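Local coordinates for protein probable zinc protease PqqL (Escherichia coli, PDB 6OFT) that probably acts as a periplasmic zinc metalloendopeptidase of the M16 family, seen here as the first half of the longer protein, at residues Q285-N288 against Q289-E293; A343-Q347 against H348-A352. All coordinates share one frame; numbering follows the deposited sequence.

Interaction 1: residues Q285-N288 against Q289-E293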
loop_
_atom_site.group_PDB
_atom_site.type_symbol
_atom_site.label_atom_id
_atom_site.label_comp_id
_atom_site.label_asym_id
_atom_site.label_seq_id
_atom_site.Cartn_x
_atom_site.Cartn_y
_atom_site.Cartn_z
ATOM N N GLN A 285 -17.182 -0.164 5.459
ATOM C CA GLN A 285 -17.534 0.659 6.614
ATOM C C GLN A 285 -18.856 0.242 7.267
ATOM O O GLN A 285 -18.929 0.195 8.494
ATOM C CB GLN A 285 -17.559 2.159 6.275
ATOM C CG GLN A 285 -17.802 3.028 7.530
ATOM C CD GLN A 285 -17.555 4.500 7.340
ATOM O OE1 GLN A 285 -16.993 4.938 6.331
ATOM N NE2 GLN A 285 -17.964 5.296 8.325
ATOM N N LEU A 286 -19.888 -0.055 6.461
ATOM C CA LEU A 286 -21.199 -0.452 6.976
ATOM C C LEU A 286 -21.108 -1.751 7.784
ATOM O O LEU A 286 -21.708 -1.839 8.857
ATOM C CB LEU A 286 -22.217 -0.552 5.839
ATOM C CG LEU A 286 -22.763 0.776 5.288
ATOM C CD1 LEU A 286 -23.296 0.589 3.893
ATOM C CD2 LEU A 286 -23.855 1.350 6.181
ATOM N N PHE A 287 -20.296 -2.724 7.304
ATOM C CA PHE A 287 -20.046 -3.984 8.003
ATOM C C PHE A 287 -19.430 -3.668 9.379
ATOM O O PHE A 287 -19.918 -4.159 10.391
ATOM C CB PHE A 287 -19.091 -4.876 7.186
ATOM C CG PHE A 287 -18.815 -6.211 7.838
ATOM C CD1 PHE A 287 -17.805 -6.346 8.793
ATOM C CD2 PHE A 287 -19.564 -7.333 7.504
ATOM C CE1 PHE A 287 -17.545 -7.581 9.388
ATOM C CE2 PHE A 287 -19.309 -8.567 8.112
ATOM C CZ PHE A 287 -18.301 -8.679 9.046
ATOM N N ASN A 288 -18.357 -2.842 9.390
ATOM C CA ASN A 288 -17.624 -2.391 10.580
ATOM C C ASN A 288 -18.547 -1.722 11.575
ATOM O O ASN A 288 -18.491 -2.037 12.762
ATOM C CB ASN A 288 -16.476 -1.436 10.185
ATOM C CG ASN A 288 -15.349 -2.150 9.490
ATOM O OD1 ASN A 288 -15.277 -3.370 9.540
ATOM N ND2 ASN A 288 -14.442 -1.419 8.831
ATOM N N GLN A 289 -19.390 -0.794 11.077
ATOM C CA GLN A 289 -20.389 -0.035 11.834
ATOM C C GLN A 289 -21.339 -1.006 12.542
ATOM O O GLN A 289 -21.413 -0.970 13.768
ATOM C CB GLN A 289 -21.140 0.946 10.896
ATOM C CG GLN A 289 -22.269 1.751 11.544
ATOM C CD GLN A 289 -22.755 2.888 10.669
ATOM O OE1 GLN A 289 -23.782 2.792 9.987
ATOM N NE2 GLN A 289 -22.035 4.005 10.687
ATOM N N ARG A 290 -21.983 -1.929 11.790
ATOM C CA ARG A 290 -22.910 -2.905 12.368
ATOM C C ARG A 290 -22.274 -3.770 13.439
ATOM O O ARG A 290 -22.841 -3.871 14.519
ATOM C CB ARG A 290 -23.604 -3.763 11.304
ATOM C CG ARG A 290 -24.956 -4.246 11.815
ATOM C CD ARG A 290 -25.706 -5.051 10.801
ATOM N NE ARG A 290 -26.427 -4.202 9.860
ATOM C CZ ARG A 290 -27.115 -4.676 8.833
ATOM N NH1 ARG A 290 -27.193 -5.983 8.625
ATOM N NH2 ARG A 290 -27.734 -3.849 8.006
ATOM N N LEU A 291 -21.078 -4.340 13.179
ATOM C CA LEU A 291 -20.372 -5.163 14.164
ATOM C C LEU A 291 -20.057 -4.390 15.454
ATOM O O LEU A 291 -20.282 -4.922 16.546
ATOM C CB LEU A 291 -19.092 -5.781 13.566
ATOM C CG LEU A 291 -18.370 -6.827 14.435
ATOM C CD1 LEU A 291 -19.229 -8.074 14.661
ATOM C CD2 LEU A 291 -17.050 -7.220 13.818
ATOM N N GLN A 292 -19.556 -3.142 15.326
ATOM C CA GLN A 292 -19.227 -2.284 16.465
ATOM C C GLN A 292 -20.458 -1.880 17.269
ATOM O O GLN A 292 -20.358 -1.756 18.490
ATOM C CB GLN A 292 -18.430 -1.045 16.036
ATOM C CG GLN A 292 -16.951 -1.321 15.757
ATOM C CD GLN A 292 -16.220 -1.935 16.936
ATOM O OE1 GLN A 292 -15.784 -3.094 16.889
ATOM N NE2 GLN A 292 -16.078 -1.178 18.021
ATOM N N GLU A 293 -21.613 -1.697 16.593
ATOM C CA GLU A 293 -22.893 -1.340 17.217
ATOM C C GLU A 293 -23.403 -2.524 18.040
ATOM O O GLU A 293 -23.904 -2.323 19.149
ATOM C CB GLU A 293 -23.936 -0.959 16.150
ATOM C CG GLU A 293 -23.737 0.390 15.474
ATOM C CD GLU A 293 -24.532 0.630 14.195
ATOM O OE1 GLU A 293 -24.875 -0.351 13.494
ATOM O OE2 GLU A 293 -24.803 1.813 13.888
#

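Interaction 2: residues A343-Q347 against H348-A352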
loop_
_atom_site.group_PDB
_atom_site.type_symbol
_atom_site.label_atom_id
_atom_site.label_comp_id
_atom_site.label_asym_id
_atom_site.label_seq_id
_atom_site.Cartn_x
_atom_site.Cartn_y
_atom_site.Cartn_z
ATOM N N ALA A 343 -24.879 -13.385 6.635
ATOM C CA ALA A 343 -26.197 -13.872 6.231
ATOM C C ALA A 343 -27.296 -12.815 6.451
ATOM O O ALA A 343 -28.214 -12.729 5.635
ATOM C CB ALA A 343 -26.537 -15.149 6.977
ATOM N N THR A 344 -27.195 -12.006 7.532
ATOM C CA THR A 344 -28.156 -10.926 7.830
ATOM C C THR A 344 -28.150 -9.879 6.680
ATOM O O THR A 344 -29.218 -9.457 6.226
ATOM C CB THR A 344 -27.892 -10.330 9.234
ATOM O OG1 THR A 344 -28.010 -11.375 10.201
ATOM C CG2 THR A 344 -28.874 -9.220 9.600
ATOM N N ILE A 345 -26.943 -9.496 6.207
ATOM C CA ILE A 345 -26.743 -8.548 5.095
ATOM C C ILE A 345 -27.238 -9.196 3.788
ATOM O O ILE A 345 -27.826 -8.504 2.949
ATOM C CB ILE A 345 -25.274 -8.063 4.992
ATOM C CG1 ILE A 345 -24.786 -7.457 6.328
ATOM C CG2 ILE A 345 -25.108 -7.051 3.843
ATOM C CD1 ILE A 345 -23.229 -7.382 6.491
ATOM N N ASP A 346 -27.011 -10.526 3.617
ATOM C CA ASP A 346 -27.496 -11.250 2.429
ATOM C C ASP A 346 -29.021 -11.121 2.302
ATOM O O ASP A 346 -29.538 -10.903 1.207
ATOM C CB ASP A 346 -27.157 -12.751 2.504
ATOM C CG ASP A 346 -25.729 -13.162 2.227
ATOM O OD1 ASP A 346 -24.969 -12.345 1.665
ATOM O OD2 ASP A 346 -25.372 -14.310 2.561
ATOM N N GLN A 347 -29.723 -11.261 3.432
ATOM C CA GLN A 347 -31.175 -11.249 3.502
ATOM C C GLN A 347 -31.823 -9.855 3.517
ATOM O O GLN A 347 -32.880 -9.702 2.907
ATOM C CB GLN A 347 -31.644 -12.080 4.706
ATOM C CG GLN A 347 -31.492 -13.601 4.506
ATOM C CD GLN A 347 -31.678 -14.429 5.768
ATOM O OE1 GLN A 347 -32.408 -14.065 6.694
ATOM N NE2 GLN A 347 -31.030 -15.587 5.824
ATOM N N HIS A 348 -31.219 -8.842 4.193
ATOM C CA HIS A 348 -31.859 -7.523 4.321
ATOM C C HIS A 348 -31.010 -6.305 3.924
ATOM O O HIS A 348 -31.539 -5.194 3.916
ATOM C CB HIS A 348 -32.386 -7.333 5.756
ATOM C CG HIS A 348 -33.272 -8.449 6.205
ATOM N ND1 HIS A 348 -34.595 -8.511 5.823
ATOM C CD2 HIS A 348 -32.972 -9.550 6.932
ATOM C CE1 HIS A 348 -35.065 -9.631 6.347
ATOM N NE2 HIS A 348 -34.119 -10.293 7.011
ATOM N N GLY A 349 -29.733 -6.513 3.603
ATOM C CA GLY A 349 -28.825 -5.441 3.217
ATOM C C GLY A 349 -28.656 -4.386 4.289
ATOM O O GLY A 349 -28.653 -4.697 5.485
ATOM N N PHE A 350 -28.548 -3.127 3.869
ATOM C CA PHE A 350 -28.393 -2.014 4.804
ATOM C C PHE A 350 -29.580 -1.094 4.716
ATOM O O PHE A 350 -30.187 -0.991 3.656
ATOM C CB PHE A 350 -27.063 -1.270 4.562
ATOM C CG PHE A 350 -25.855 -2.169 4.714
ATOM C CD1 PHE A 350 -25.378 -2.514 5.976
ATOM C CD2 PHE A 350 -25.219 -2.700 3.601
ATOM C CE1 PHE A 350 -24.283 -3.371 6.119
ATOM C CE2 PHE A 350 -24.118 -3.549 3.745
ATOM C CZ PHE A 350 -23.646 -3.862 5.001
ATOM N N SER A 351 -29.946 -0.452 5.833
ATOM C CA SER A 351 -31.094 0.462 5.845
ATOM C C SER A 351 -30.680 1.828 5.328
ATOM O O SER A 351 -29.489 2.136 5.308
ATOM C CB SER A 351 -31.662 0.595 7.254
ATOM O OG SER A 351 -30.758 1.274 8.107
ATOM N N ALA A 352 -31.669 2.653 4.948
ATOM C CA ALA A 352 -31.464 4.026 4.492
ATOM C C ALA A 352 -30.810 4.877 5.604
ATOM O O ALA A 352 -29.961 5.704 5.293
ATOM C CB ALA A 352 -32.792 4.638 4.063
HETATM O O HOH W 1 -29.238 -6.869 6.975
HETATM O O HOH W 2 -35.141 -13.010 6.418
#

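Interaction 1: residues Q285-N288 against Q289-E293
Gln289 runs alongside Leu286 on one flank of helix 271-296, the two side chains pointing the same way, with OE1 of Gln289 4.1 Å from CD2 of Leu286. CG of Gln289 is anti to the backbone N (chi1 177°) and the chain stays extended beyond it, which carries the amide along the leucine towards Asp357 and Val358 of helix 352-371. At its root, CB of Gln289 sits 3.3 Å from the carbonyl O of Gln285. On another flank, CD2 of Leu291, one turn on from Phe287, approaches CE1 of that ring obliquely at 4.5 Å, a loose apolar pair on the face that meets helix 331-348 and strand 303-314. In its own plane, the Phe287 ring has OD1 of Asn288 at its edge; that oxygen accepts a hydrogen bond from the backbone N of Ala308, tying the helix to the strand. CG of Gln292 lies beside its own backbone N (chi1 -78°), which keeps it, like CB, 3.4 Å from the carbonyl O of Asn288. Beneath the side chains the backbone bonds are those of a regular alpha-helix: Arg290 N gives a nearly straight bond of 2.9 Å to Leu286 O, and Leu291 N reaches Phe287 O at 3.0 Å. The guanidinium of Arg290 leads away from this turn to a salt bridge with Glu354. Within the M16 inactive domain, this turn thus packs its carbons on strand 303-314 and the two neighbouring helices, while the buried charge of Arg290 is met by that carboxylate.

Interaction 2: residues A343-Q347 against H348-A352
The carbonyl O of Thr344 is gripped twice: His348 N bonds to it at 2.9 Å, and a water donates a weak bond at 2.7 Å. The same water also donates to Gly349 O, joining the last turn of helix 331-348 to the loop that follows. Gly349 N closes the turn on Ile345 O at 2.8 Å, but the bond is bent (139°) and its donor stands well off the carbonyl plane, as the chain leaves the helix through the positive phi of the glycine. Beyond it, the side chain of Phe350 folds back across Ile345. CG2 of Ile345 meets CE2 of the ring obliquely at 3.6 Å, while CD1 lies 3.8 Å from CZ; CG2 is anti to the backbone N and CG1 beside it (chi1 -55°), which turns both branches to the ring. An alanine at Ile345 would lack both branches and is likely to open a gap beside Phe350, leaving its ring freer to shift. On the other flank, the His348 ring lays one face over the carbonyl carbon of Gln347. A second water donates to Gln347 OE1 and weakly accepts from His348 NE2, and both side chains also bond to the Leu463 backbone. The helix thus ends with an apolar pair on its buried side and, on its outer side, Gln347 OE1 and His348 NE2 held by a water and the Leu463 backbone.

Both contacts are local turns within the M16 inactive domain, and they lie against each other with centres about 12 Å apart. Interaction 1 is mid-helix, where the backbone bonding continues unbroken; interaction 2 is a helix end, where the last i to i+4 bond is bent and a water bridges on to the loop. Interaction 1 is the more buried, with a charged group inside it, whereas interaction 2 has its polar His348 and Gln347 nearer the surface. They meet through Arg290, whose NH2 is 2.8 Å from Gly349 O in a probable hydrogen bond, and through Leu286, whose CB packs on CE1 of Phe350 at 3.5 Å. Helix 271-296 thus packs against, and bonds to, the loop between helices 331-348 and 352-371.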